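Local coordinates for protein response regulator (Caulobacter vibrioides, PDB 3N0R) that probably controls the general stress response by inhibiting an anti-sigma factor through its sigma-like domain, under the control of a phosphorylatable receiver domain, at residues 23-31 with 56-66; 35-45 with 246-256. The protein carries 1 engineered substitution. One frame throughout, in Å; residues are numbered along the deposited sequence. Where two conformers were deposited one is given.

Contact 1: residues 23-31 with 56-66; sequences LLARLAPHL and LEALAAGELVL
Leu-27 and Leu-56 meet through their CD1 methyls, 4.0 Å apart, the two side chains crossing at a slant. Leu-27 is buried and uses both branches. Its CD1 also touches CD1 of Leu-59, at 4.1 Å. Its CD2 branch meets Leu-66 CD1 at 3.8 Å, and here the two side chains run past each other in opposite senses. Leu-66 CD1 is shared: CD1 of Leu-23 reaches it, also at 3.8 Å. Leu-23 has CG anti to the backbone N (chi1 179°). From there its second methyl, CD2, lies against a backbone carbonyl in the last turn, 3.5 Å from Leu-59 O. Leu-31 meets Leu-56 nearly at a right angle, with its CD1 4.0 Å from Leu-56 CD2. Arg-26 runs past Leu-66 in the opposite direction, its NH2 4.1 Å from CD1, while its NH1 is hydrogen-bonded to Met-21 O.

Segments 23-27 and 56-60 run roughly antiparallel, at 149°, and their axes approach to 11.1 Å. A Schellman motif, with Gly-62 at positive phi, follows the last turn of helix 45-60, and the chain then returns to bring Leu-66 over helix 23-27. Helix 72-84 continues this core, through Leu-76 on Leu-59 and Ala-75 on Leu-66. No hydrogen bond joins the two segments. The packing in this Sigma2 region rests on contact between leucine methyls, with Leu-27, Leu-31 and Leu-59 buried and the margins partly exposed.

Contact 2: residues 35-45 with 246-256; sequences RRYARALTGDQ and LLTGERPEPTF
The Arg-39 guanidinium lies between Leu-247 CD2 on one face and Gln-45 CG on the opposite face. Near its edge sit Leu-246 O, Pro-254 O, Glu-253 OE1 and Gly-249 N. Here helix 31-42 of the Sigma2 region meets the receiver domain, a (beta/alpha)5 fold, at the loop joining strands 236-240 and 257-259. Arg-39 NH1 gives two hydrogen bonds, to Leu-246 O and Pro-254 O, each 2.9 Å. NH2 forms a salt bridge with Glu-253 OE1 at 2.7 Å, on the anti side and tilted well out of the carboxylate plane, while NE pairs with Asp-49. Arg-35 has Thr-248 O over the centre of one face, and its NH1 bonds to Leu-247 O at 2.9 Å.

Glu-253 also holds its own loop. Gly-249 N meets OE1 on the syn side, and Thr-248 N and OG1 reach OE2 from opposite faces. Four bonds fix the carboxylate, which would favour its charged form. The Gln-45 chain bends at chi2 (-140°) to bring its amide to the loop backbone. NE2 donates to Arg-251 O, which lies in the Gln-45 amide plane, and also to Asp-49. Gln-45 OE1 accepts from Glu-253 N at 2.9 Å, with the donor above the carbonyl plane.

The centres of contacts 1 and 2 are about 19 Å apart. Their segments alternate along the chain: 23-31, 35-45, 56-66, then 246-256. Helices 23-27, 31-42 and 45-60 follow one another, and these helices and the turns after them supply both contacts on the Sigma2 side. Contact 1 stays within that region, near the N-terminus and far from the chain centre. Contact 2 lies much nearer that centre and reaches the receiver, at the loop leading into strand 257-259, the edge strand of the parallel sheet. One is leucine packing, the other mostly polar. In this unphosphorylated structure, contact 2 is consistent with a receiver that holds the Sigma2 region until phosphorylation, which probably loosens it.

Contact 1: residues 23-31 with 56-66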
loop_
_atom_site.group_PDB
_atom_site.type_symbol
_atom_site.label_atom_id
_atom_site.label_comp_id
_atom_site.label_asym_id
_atom_site.label_seq_id
_atom_site.Cartn_x
_atom_site.Cartn_y
_atom_site.Cartn_z
ATOM N N LEU A 23 -26.536 2.500 2.216
ATOM C CA LEU A 23 -25.303 1.778 2.493
ATOM C C LEU A 23 -24.234 1.891 1.407
ATOM O O LEU A 23 -23.079 2.198 1.709
ATOM C CB LEU A 23 -25.608 0.307 2.765
ATOM C CG LEU A 23 -24.402 -0.587 3.048
ATOM C CD1 LEU A 23 -23.633 -0.094 4.271
ATOM C CD2 LEU A 23 -24.863 -2.017 3.245
ATOM N N LEU A 24 -24.584 1.633 0.153
ATOM C CA LEU A 24 -23.557 1.605 -0.888
ATOM C C LEU A 24 -22.931 2.978 -1.098
ATOM O O LEU A 24 -21.758 3.079 -1.440
ATOM C CB LEU A 24 -24.081 1.040 -2.215
ATOM C CG LEU A 24 -23.412 -0.281 -2.611
ATOM C CD1 LEU A 24 -21.906 -0.115 -2.795
ATOM C CD2 LEU A 24 -23.707 -1.343 -1.559
ATOM N N ALA A 25 -23.718 4.034 -0.898
ATOM C CA ALA A 25 -23.195 5.389 -1.019
ATOM C C ALA A 25 -22.224 5.717 0.107
ATOM O O ALA A 25 -21.267 6.458 -0.096
ATOM C CB ALA A 25 -24.319 6.405 -1.042
ATOM N N ARG A 26 -22.486 5.186 1.298
ATOM C CA ARG A 26 -21.582 5.405 2.425
ATOM C C ARG A 26 -20.258 4.676 2.218
ATOM O O ARG A 26 -19.210 5.155 2.651
ATOM C CB ARG A 26 -22.244 5.006 3.754
ATOM C CG ARG A 26 -23.509 5.820 4.043
ATOM C CD ARG A 26 -23.866 5.881 5.518
ATOM N NE ARG A 26 -23.939 4.572 6.154
ATOM C CZ ARG A 26 -24.964 3.735 6.037
ATOM N NH1 ARG A 26 -26.008 4.055 5.286
ATOM N NH2 ARG A 26 -24.937 2.570 6.669
ATOM N N LEU A 27 -20.312 3.522 1.553
ATOM C CA LEU A 27 -19.114 2.708 1.317
ATOM C C LEU A 27 -18.293 3.120 0.094
ATOM O O LEU A 27 -17.065 3.075 0.122
ATOM C CB LEU A 27 -19.496 1.241 1.130
ATOM C CG LEU A 27 -20.175 0.543 2.298
ATOM C CD1 LEU A 27 -20.577 -0.879 1.919
ATOM C CD2 LEU A 27 -19.251 0.545 3.497
ATOM N N ALA A 28 -18.976 3.487 -0.986
ATOM C CA ALA A 28 -18.343 3.569 -2.306
ATOM C C ALA A 28 -17.084 4.442 -2.382
ATOM O O ALA A 28 -16.082 4.033 -2.980
ATOM C CB ALA A 28 -19.361 3.988 -3.365
ATOM N N PRO A 29 -17.121 5.650 -1.794
ATOM C CA PRO A 29 -15.951 6.521 -1.939
ATOM C C PRO A 29 -14.689 5.938 -1.299
ATOM O O PRO A 29 -13.585 6.352 -1.659
ATOM C CB PRO A 29 -16.366 7.802 -1.207
ATOM C CG PRO A 29 -17.853 7.765 -1.163
ATOM C CD PRO A 29 -18.231 6.318 -1.090
ATOM N N HIS A 30 -14.841 4.987 -0.380
ATOM C CA HIS A 30 -13.709 4.465 0.385
ATOM C C HIS A 30 -13.142 3.180 -0.193
ATOM O O HIS A 30 -12.059 2.744 0.207
ATOM C CB HIS A 30 -14.135 4.279 1.845
ATOM C CG HIS A 30 -14.753 5.510 2.416
ATOM N ND1 HIS A 30 -14.061 6.696 2.510
ATOM C CD2 HIS A 30 -16.008 5.764 2.856
ATOM C CE1 HIS A 30 -14.862 7.629 2.995
ATOM N NE2 HIS A 30 -16.047 7.089 3.213
ATOM N N LEU A 31 -13.860 2.576 -1.139
ATOM C CA LEU A 31 -13.433 1.294 -1.694
ATOM C C LEU A 31 -12.078 1.317 -2.410
ATOM O O LEU A 31 -11.258 0.444 -2.167
ATOM C CB LEU A 31 -14.519 0.662 -2.564
ATOM C CG LEU A 31 -15.732 0.160 -1.769
ATOM C CD1 LEU A 31 -16.903 -0.106 -2.702
ATOM C CD2 LEU A 31 -15.422 -1.068 -0.920
ATOM N N LEU A 56 -17.095 -6.214 0.800
ATOM C CA LEU A 56 -18.166 -5.437 0.180
ATOM C C LEU A 56 -19.434 -6.272 0.011
ATOM O O LEU A 56 -20.530 -5.839 0.371
ATOM C CB LEU A 56 -17.713 -4.889 -1.173
ATOM C CG LEU A 56 -18.794 -4.197 -2.016
ATOM C CD1 LEU A 56 -19.374 -2.996 -1.278
ATOM C CD2 LEU A 56 -18.221 -3.798 -3.372
ATOM N N GLU A 57 -19.282 -7.471 -0.542
ATOM C CA GLU A 57 -20.442 -8.324 -0.787
ATOM C C GLU A 57 -21.124 -8.739 0.518
ATOM O O GLU A 57 -22.356 -8.818 0.580
ATOM C CB GLU A 57 -20.068 -9.548 -1.622
ATOM C CG GLU A 57 -19.569 -9.217 -3.024
ATOM C CD GLU A 57 -20.671 -9.004 -4.037
ATOM O OE1 GLU A 57 -21.865 -9.045 -3.667
ATOM O OE2 GLU A 57 -20.329 -8.794 -5.221
ATOM N N ALA A 58 -20.331 -8.997 1.558
ATOM C CA ALA A 58 -20.881 -9.393 2.849
ATOM C C ALA A 58 -21.713 -8.264 3.451
ATOM O O ALA A 58 -22.797 -8.486 3.990
ATOM C CB ALA A 58 -19.763 -9.790 3.794
ATOM N N LEU A 59 -21.208 -7.041 3.348
ATOM C CA LEU A 59 -21.957 -5.891 3.832
ATOM C C LEU A 59 -23.238 -5.691 3.034
ATOM O O LEU A 59 -24.311 -5.460 3.601
ATOM C CB LEU A 59 -21.098 -4.631 3.761
ATOM C CG LEU A 59 -20.075 -4.529 4.899
ATOM C CD1 LEU A 59 -18.962 -3.524 4.582
ATOM C CD2 LEU A 59 -20.770 -4.158 6.206
ATOM N N ALA A 60 -23.136 -5.784 1.714
ATOM C CA ALA A 60 -24.291 -5.523 0.861
ATOM C C ALA A 60 -25.402 -6.541 1.122
ATOM O O ALA A 60 -26.585 -6.225 0.997
ATOM C CB ALA A 60 -23.881 -5.525 -0.603
ATOM N N ALA A 61 -25.013 -7.760 1.497
ATOM C CA ALA A 61 -25.950 -8.851 1.744
ATOM C C ALA A 61 -26.469 -8.884 3.180
ATOM O O ALA A 61 -27.331 -9.695 3.510
ATOM C CB ALA A 61 -25.303 -10.185 1.393
ATOM N N GLY A 62 -25.936 -8.018 4.036
ATOM C CA GLY A 62 -26.380 -7.958 5.418
ATOM C C GLY A 62 -25.810 -9.040 6.320
ATOM O O GLY A 62 -26.332 -9.286 7.410
ATOM N N GLU A 63 -24.741 -9.690 5.870
ATOM C CA GLU A 63 -24.085 -10.738 6.650
ATOM C C GLU A 63 -23.277 -10.151 7.804
ATOM O O GLU A 63 -23.023 -10.818 8.812
ATOM C CB GLU A 63 -23.215 -11.601 5.739
ATOM C CG GLU A 63 -24.045 -12.343 4.711
ATOM C CD GLU A 63 -23.215 -13.042 3.656
ATOM O OE1 GLU A 63 -21.978 -12.863 3.643
ATOM O OE2 GLU A 63 -23.813 -13.770 2.836
ATOM N N LEU A 64 -22.835 -8.912 7.612
ATOM C CA LEU A 64 -22.197 -8.078 8.633
ATOM C C LEU A 64 -22.827 -6.698 8.537
ATOM O O LEU A 64 -23.324 -6.337 7.479
ATOM C CB LEU A 64 -20.691 -7.944 8.372
ATOM C CG LEU A 64 -19.842 -9.145 8.769
ATOM C CD1 LEU A 64 -18.388 -8.765 8.918
ATOM C CD2 LEU A 64 -20.373 -9.651 10.077
ATOM N N VAL A 65 -22.757 -5.917 9.602
ATOM C CA VAL A 65 -23.292 -4.568 9.570
ATOM C C VAL A 65 -22.242 -3.572 10.037
ATOM O O VAL A 65 -21.527 -3.829 11.008
ATOM C CB VAL A 65 -24.549 -4.454 10.456
ATOM C CG1 VAL A 65 -25.132 -3.055 10.381
ATOM C CG2 VAL A 65 -25.589 -5.482 10.042
ATOM N N LEU A 66 -22.138 -2.445 9.339
ATOM C CA LEU A 66 -21.249 -1.376 9.772
ATOM C C LEU A 66 -21.622 -0.923 11.164
ATOM O O LEU A 66 -22.803 -0.805 11.496
ATOM C CB LEU A 66 -21.371 -0.157 8.867
ATOM C CG LEU A 66 -20.863 -0.194 7.435
ATOM C CD1 LEU A 66 -21.114 1.171 6.804
ATOM C CD2 LEU A 66 -19.394 -0.571 7.345
#

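Contact 2: residues 35-45 with 246-256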
loop_
_atom_site.group_PDB
_atom_site.type_symbol
_atom_site.label_atom_id
_atom_site.label_comp_id
_atom_site.label_asym_id
_atom_site.label_seq_id
_atom_site.Cartn_x
_atom_site.Cartn_y
_atom_site.Cartn_z
ATOM N N ARG A 35 -8.709 -0.928 -1.130
ATOM C CA ARG A 35 -7.923 -1.770 -2.039
ATOM C C ARG A 35 -6.437 -1.418 -1.965
ATOM O O ARG A 35 -5.604 -2.310 -1.924
ATOM C CB ARG A 35 -8.424 -1.702 -3.488
ATOM C CG ARG A 35 -9.832 -2.254 -3.683
ATOM C CD ARG A 35 -10.249 -2.285 -5.165
ATOM N NE ARG A 35 -11.677 -2.593 -5.248
ATOM C CZ ARG A 35 -12.646 -1.716 -5.487
ATOM N NH1 ARG A 35 -12.374 -0.449 -5.778
ATOM N NH2 ARG A 35 -13.909 -2.119 -5.448
ATOM N N ARG A 36 -6.102 -0.128 -1.921
ATOM C CA ARG A 36 -4.709 0.273 -1.779
ATOM C C ARG A 36 -4.092 -0.340 -0.519
ATOM O O ARG A 36 -2.995 -0.915 -0.548
ATOM C CB ARG A 36 -4.579 1.797 -1.754
ATOM C CG ARG A 36 -3.150 2.274 -1.517
ATOM C CD ARG A 36 -3.068 3.780 -1.505
ATOM N NE ARG A 36 -3.871 4.341 -0.425
ATOM C CZ ARG A 36 -4.285 5.600 -0.395
ATOM N NH1 ARG A 36 -3.972 6.419 -1.391
ATOM N NH2 ARG A 36 -5.023 6.028 0.621
ATOM N N TYR A 37 -4.807 -0.213 0.593
ATOM C CA TYR A 37 -4.365 -0.796 1.856
ATOM C C TYR A 37 -4.152 -2.303 1.730
ATOM O O TYR A 37 -3.108 -2.831 2.126
ATOM C CB TYR A 37 -5.412 -0.496 2.936
ATOM C CG TYR A 37 -5.195 -1.172 4.275
ATOM C CD1 TYR A 37 -4.142 -0.808 5.109
ATOM C CD2 TYR A 37 -6.071 -2.149 4.724
ATOM C CE1 TYR A 37 -3.971 -1.401 6.347
ATOM C CE2 TYR A 37 -5.899 -2.759 5.961
ATOM C CZ TYR A 37 -4.850 -2.372 6.769
ATOM O OH TYR A 37 -4.663 -2.945 8.001
ATOM N N ALA A 38 -5.157 -3.003 1.209
ATOM C CA ALA A 38 -5.128 -4.459 1.166
ATOM C C ALA A 38 -4.014 -4.967 0.257
ATOM O O ALA A 38 -3.369 -5.972 0.562
ATOM C CB ALA A 38 -6.483 -5.005 0.735
ATOM N N ARG A 39 -3.806 -4.290 -0.867
ATOM C CA ARG A 39 -2.708 -4.644 -1.762
ATOM C C ARG A 39 -1.358 -4.435 -1.089
ATOM O O ARG A 39 -0.475 -5.275 -1.202
ATOM C CB ARG A 39 -2.759 -3.806 -3.041
ATOM C CG ARG A 39 -3.943 -4.090 -3.934
ATOM C CD ARG A 39 -3.880 -3.243 -5.186
ATOM N NE ARG A 39 -5.154 -3.237 -5.889
ATOM C CZ ARG A 39 -5.420 -2.479 -6.942
ATOM N NH1 ARG A 39 -4.484 -1.689 -7.473
ATOM N NH2 ARG A 39 -6.635 -2.508 -7.461
ATOM N N ALA A 40 -1.179 -3.301 -0.407
ATOM C CA ALA A 40 0.091 -3.023 0.256
ATOM C C ALA A 40 0.357 -3.986 1.406
ATOM O O ALA A 40 1.506 -4.356 1.656
ATOM C CB ALA A 40 0.141 -1.578 0.743
ATOM N N LEU A 41 -0.700 -4.360 2.122
ATOM C CA LEU A 41 -0.565 -5.232 3.276
ATOM C C LEU A 41 -0.267 -6.682 2.864
ATOM O O LEU A 41 0.524 -7.370 3.512
ATOM C CB LEU A 41 -1.848 -5.159 4.105
ATOM C CG LEU A 41 -1.835 -5.950 5.415
ATOM C CD1 LEU A 41 -0.920 -5.298 6.447
ATOM C CD2 LEU A 41 -3.254 -6.068 5.956
ATOM N N THR A 42 -0.897 -7.143 1.784
ATOM C CA THR A 42 -0.751 -8.531 1.339
ATOM C C THR A 42 0.365 -8.721 0.308
ATOM O O THR A 42 0.817 -9.850 0.085
ATOM C CB THR A 42 -2.055 -9.094 0.725
ATOM O OG1 THR A 42 -2.355 -8.394 -0.488
ATOM C CG2 THR A 42 -3.218 -9.022 1.711
ATOM N N GLY A 43 0.789 -7.629 -0.327
ATOM C CA GLY A 43 1.831 -7.681 -1.333
ATOM C C GLY A 43 1.383 -8.236 -2.670
ATOM O O GLY A 43 2.208 -8.542 -3.508
ATOM N N ASP A 44 0.078 -8.329 -2.891
ATOM C CA ASP A 44 -0.437 -8.927 -4.118
ATOM C C ASP A 44 -1.713 -8.241 -4.556
ATOM O O ASP A 44 -2.646 -8.108 -3.769
ATOM C CB ASP A 44 -0.692 -10.423 -3.929
ATOM C CG ASP A 44 -1.151 -11.099 -5.208
ATOM O OD1 ASP A 44 -0.347 -11.196 -6.159
ATOM O OD2 ASP A 44 -2.319 -11.532 -5.275
ATOM N N GLN A 45 -1.749 -7.788 -5.803
ATOM C CA GLN A 45 -2.919 -7.059 -6.275
ATOM C C GLN A 45 -4.190 -7.902 -6.220
ATOM O O GLN A 45 -5.204 -7.466 -5.669
ATOM C CB GLN A 45 -2.723 -6.525 -7.698
ATOM C CG GLN A 45 -3.872 -5.603 -8.104
ATOM C CD GLN A 45 -4.346 -5.774 -9.534
ATOM O OE1 GLN A 45 -3.619 -6.265 -10.405
ATOM N NE2 GLN A 45 -5.574 -5.332 -9.793
ATOM N N LEU A 246 -6.454 3.587 -10.707
ATOM C CA LEU A 246 -5.680 2.351 -10.701
ATOM C C LEU A 246 -6.071 1.440 -9.540
ATOM O O LEU A 246 -5.357 0.495 -9.229
ATOM C CB LEU A 246 -4.189 2.679 -10.600
ATOM C CG LEU A 246 -3.633 3.562 -11.712
ATOM C CD1 LEU A 246 -2.222 4.038 -11.390
ATOM C CD2 LEU A 246 -3.670 2.785 -13.006
ATOM N N LEU A 247 -7.203 1.737 -8.899
ATOM C CA LEU A 247 -7.666 1.029 -7.706
ATOM C C LEU A 247 -9.102 0.546 -7.915
ATOM O O LEU A 247 -9.897 0.516 -6.978
ATOM C CB LEU A 247 -7.578 1.948 -6.485
ATOM C CG LEU A 247 -6.151 2.267 -6.021
ATOM C CD1 LEU A 247 -6.146 3.424 -5.033
ATOM C CD2 LEU A 247 -5.500 1.041 -5.417
ATOM N N THR A 248 -9.436 0.154 -9.147
ATOM C CA THR A 248 -10.775 -0.342 -9.456
ATOM C C THR A 248 -10.971 -1.800 -9.063
ATOM O O THR A 248 -12.093 -2.223 -8.785
ATOM C CB THR A 248 -11.092 -0.231 -10.966
ATOM O OG1 THR A 248 -10.335 -1.212 -11.689
ATOM C CG2 THR A 248 -10.770 1.167 -11.501
ATOM N N GLY A 249 -9.887 -2.572 -9.067
ATOM C CA GLY A 249 -9.981 -3.999 -8.825
ATOM C C GLY A 249 -10.544 -4.821 -9.977
ATOM O O GLY A 249 -10.879 -5.987 -9.788
ATOM N N GLU A 250 -10.629 -4.236 -11.169
ATOM C CA GLU A 250 -11.293 -4.906 -12.286
ATOM C C GLU A 250 -10.360 -5.271 -13.437
ATOM O O GLU A 250 -10.790 -5.862 -14.433
ATOM C CB GLU A 250 -12.448 -4.050 -12.789
ATOM C CG GLU A 250 -13.427 -3.697 -11.694
ATOM C CD GLU A 250 -14.850 -3.676 -12.173
ATOM O OE1 GLU A 250 -15.091 -3.248 -13.321
ATOM O OE2 GLU A 250 -15.730 -4.109 -11.409
ATOM N N ARG A 251 -9.087 -4.916 -13.297
ATOM C CA ARG A 251 -8.082 -5.274 -14.289
ATOM C C ARG A 251 -6.705 -5.227 -13.640
ATOM O O ARG A 251 -6.572 -4.787 -12.500
ATOM C CB ARG A 251 -8.149 -4.336 -15.499
ATOM C CG ARG A 251 -7.968 -2.862 -15.171
ATOM C CD ARG A 251 -8.400 -2.013 -16.360
ATOM N NE ARG A 251 -8.727 -0.646 -15.971
ATOM C CZ ARG A 251 -9.839 -0.298 -15.331
ATOM N NH1 ARG A 251 -10.734 -1.218 -14.996
ATOM N NH2 ARG A 251 -10.054 0.972 -15.018
ATOM N N PRO A 252 -5.677 -5.715 -14.354
ATOM C CA PRO A 252 -4.328 -5.643 -13.784
ATOM C C PRO A 252 -3.958 -4.202 -13.443
ATOM O O PRO A 252 -4.097 -3.313 -14.284
ATOM C CB PRO A 252 -3.449 -6.181 -14.915
ATOM C CG PRO A 252 -4.339 -7.131 -15.635
ATOM C CD PRO A 252 -5.712 -6.518 -15.589
ATOM N N GLU A 253 -3.494 -3.991 -12.215
ATOM C CA GLU A 253 -3.209 -2.662 -11.686
ATOM C C GLU A 253 -2.020 -2.769 -10.736
ATOM O O GLU A 253 -1.657 -3.870 -10.326
ATOM C CB GLU A 253 -4.438 -2.117 -10.938
ATOM C CG GLU A 253 -5.602 -1.723 -11.861
ATOM C CD GLU A 253 -6.918 -1.450 -11.130
ATOM O OE1 GLU A 253 -7.202 -2.102 -10.104
ATOM O OE2 GLU A 253 -7.694 -0.587 -11.608
ATOM N N PRO A 254 -1.422 -1.629 -10.361
ATOM C CA PRO A 254 -0.266 -1.666 -9.453
ATOM C C PRO A 254 -0.570 -2.258 -8.082
ATOM O O PRO A 254 -1.663 -2.097 -7.550
ATOM C CB PRO A 254 0.087 -0.186 -9.277
ATOM C CG PRO A 254 -0.393 0.459 -10.515
ATOM C CD PRO A 254 -1.664 -0.265 -10.866
ATOM N N THR A 255 0.439 -2.883 -7.490
ATOM C CA THR A 255 0.351 -3.338 -6.116
ATOM C C THR A 255 0.711 -2.222 -5.145
ATOM O O THR A 255 0.090 -2.096 -4.089
ATOM C CB THR A 255 1.266 -4.546 -5.903
ATOM O OG1 THR A 255 0.840 -5.596 -6.777
ATOM C CG2 THR A 255 1.221 -5.054 -4.461
ATOM N N PHE A 256 1.707 -1.417 -5.517
ATOM C CA PHE A 256 2.200 -0.319 -4.690
ATOM C C PHE A 256 2.053 0.986 -5.457
ATOM O O PHE A 256 2.448 1.080 -6.618
ATOM C CB PHE A 256 3.668 -0.538 -4.288
ATOM C CG PHE A 256 3.940 -1.893 -3.680
ATOM C CD1 PHE A 256 3.471 -2.216 -2.412
ATOM C CD2 PHE A 256 4.669 -2.847 -4.385
ATOM C CE1 PHE A 256 3.715 -3.477 -1.864
ATOM C CE2 PHE A 256 4.923 -4.098 -3.840
ATOM C CZ PHE A 256 4.439 -4.413 -2.583
HETATM O O HOH W 1 -1.003 -0.188 -2.432
HETATM O O HOH W 2 0.670 -8.182 -7.383
#